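Local structure of peptide synthetase, module 7 (Actinoplanes teichomyceticus, 4TX3) at residues E393-L397 / D398-A402. The protein probably recruits the cytochrome P450 enzymes that cross-link the peptide during nonribosomal synthesis of the glycopeptide antibiotic teicoplanin. Sequence-based numbering, arbitrary orientation.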
loop_
_atom_site.group_PDB
_atom_site.type_symbol
_atom_site.label_atom_id
_atom_site.label_comp_id
_atom_site.label_asym_id
_atom_site.label_seq_id
_atom_site.Cartn_x
_atom_site.Cartn_y
_atom_site.Cartn_z
ATOM N N GLU B 393 11.435 -5.785 21.153
ATOM C CA GLU B 393 12.705 -6.175 20.518
ATOM C C GLU B 393 13.936 -5.671 21.274
ATOM O O GLU B 393 13.859 -4.701 22.027
ATOM C CB GLU B 393 12.761 -5.674 19.062
ATOM C CG GLU B 393 11.528 -6.024 18.213
ATOM C CD GLU B 393 11.360 -7.529 17.900
ATOM O OE1 GLU B 393 12.135 -8.379 18.420
ATOM O OE2 GLU B 393 10.440 -7.858 17.104
ATOM N N ALA B 394 15.068 -6.344 21.072
ATOM C CA ALA B 394 16.337 -5.906 21.648
ATOM C C ALA B 394 16.676 -4.488 21.193
ATOM O O ALA B 394 16.411 -4.114 20.049
ATOM C CB ALA B 394 17.454 -6.861 21.267
ATOM N N ILE B 395 17.258 -3.704 22.093
ATOM C CA ILE B 395 17.588 -2.307 21.810
ATOM C C ILE B 395 19.101 -2.046 21.901
ATOM O O ILE B 395 19.779 -2.579 22.785
ATOM C CB ILE B 395 16.834 -1.349 22.769
ATOM C CG1 ILE B 395 16.978 0.107 22.323
ATOM C CG2 ILE B 395 17.309 -1.510 24.224
ATOM C CD1 ILE B 395 16.154 1.069 23.169
ATOM N N GLU B 396 19.621 -1.249 20.963
ATOM C CA GLU B 396 21.029 -0.838 20.955
ATOM C C GLU B 396 21.177 0.603 21.423
ATOM O O GLU B 396 22.234 1.008 21.888
ATOM C CB GLU B 396 21.640 -0.968 19.565
ATOM C CG GLU B 396 21.797 -2.381 19.057
ATOM C CD GLU B 396 22.455 -2.410 17.688
ATOM O OE1 GLU B 396 21.841 -1.887 16.727
ATOM O OE2 GLU B 396 23.596 -2.924 17.582
ATOM N N LEU B 397 20.106 1.373 21.262
ATOM C CA LEU B 397 20.057 2.758 21.711
ATOM C C LEU B 397 19.842 2.851 23.230
ATOM O O LEU B 397 19.394 1.893 23.873
ATOM C CB LEU B 397 18.937 3.493 20.979
ATOM C CG LEU B 397 19.085 3.696 19.472
ATOM C CD1 LEU B 397 17.769 4.135 18.871
ATOM C CD2 LEU B 397 20.159 4.713 19.164
ATOM N N ASP B 398 20.143 4.008 23.799
ATOM C CA ASP B 398 19.780 4.281 25.186
ATOM C C ASP B 398 18.278 4.536 25.302
ATOM O O ASP B 398 17.593 3.928 26.133
ATOM C CB ASP B 398 20.579 5.466 25.709
ATOM C CG ASP B 398 22.071 5.177 25.746
ATOM O OD1 ASP B 398 22.484 4.114 25.222
ATOM O OD2 ASP B 398 22.827 6.008 26.291
ATOM N N LEU B 399 17.766 5.421 24.450
ATOM C CA LEU B 399 16.338 5.721 24.413
ATOM C C LEU B 399 15.820 5.764 22.976
ATOM O O LEU B 399 16.514 6.202 22.061
ATOM C CB LEU B 399 16.044 7.053 25.116
ATOM C CG LEU B 399 16.640 7.215 26.518
ATOM C CD1 LEU B 399 16.669 8.673 26.948
ATOM C CD2 LEU B 399 15.868 6.375 27.507
ATOM N N ALA B 400 14.583 5.318 22.787
ATOM C CA ALA B 400 13.967 5.303 21.469
ATOM C C ALA B 400 12.474 5.569 21.588
ATOM O O ALA B 400 11.732 4.781 22.161
ATOM C CB ALA B 400 14.225 3.960 20.755
ATOM N N PHE B 401 12.046 6.696 21.039
ATOM C CA PHE B 401 10.648 7.078 21.050
ATOM C C PHE B 401 9.991 6.612 19.772
ATOM O O PHE B 401 10.516 6.870 18.676
ATOM C CB PHE B 401 10.495 8.593 21.181
ATOM C CG PHE B 401 10.914 9.150 22.526
ATOM C CD1 PHE B 401 12.241 9.429 22.795
ATOM C CD2 PHE B 401 9.972 9.442 23.492
ATOM C CE1 PHE B 401 12.620 9.958 24.008
ATOM C CE2 PHE B 401 10.351 9.971 24.706
ATOM C CZ PHE B 401 11.673 10.236 24.960
ATOM N N ALA B 402 8.854 5.928 19.919
ATOM C CA ALA B 402 8.020 5.529 18.785
ATOM C C ALA B 402 6.611 6.127 18.930
ATOM O O ALA B 402 5.785 5.637 19.708
ATOM C CB ALA B 402 7.956 4.017 18.675
HETATM O O HOH W 1 23.353 3.304 22.932
#
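Ile395 and Leu397 both lay a terminal methyl on the side chain of Ala400, where the chain turns into strand 399-407. Ile395 CD1 lies 4.2 Å from Ala400 CB, brought there by a fully extended side chain (chi1 -170°). Leu397 CD1 lies 4.0 Å from the same Ala400 CB, and the two methyls reach it from different directions. A single methyl suits this inner position of the bend, and the branched end of Leu397 can cover it while also touching His358 and Tyr361. Leu399, pointing the other way, packs against helix 429-448.

The polar contact runs through water. One molecule donates to Glu396 O (2.8 Å) and to Asp398 OD1 (2.6 Å), with an angle of about 117° at its oxygen. With CG beside its own backbone N (chi1 -64°), Asp398 turns its carboxylate back along the incoming chain, bringing OD1 within 3.5 Å of Leu397 C. Its OD2 forms a salt bridge with Arg227, giving the buried charge a partner; Glu396 OE2 forms one with Arg39.

This loop links strands 383-388 and 399-407, which belong to the two separate sheets of the condensation fold. Between 393-397 and 398-402 the contact combines methyl packing with one water bridge, while backbone bonds of Ile395 to Arg233 and Asp398 to Ala423, with both salt bridges, anchor it to the surrounding fold.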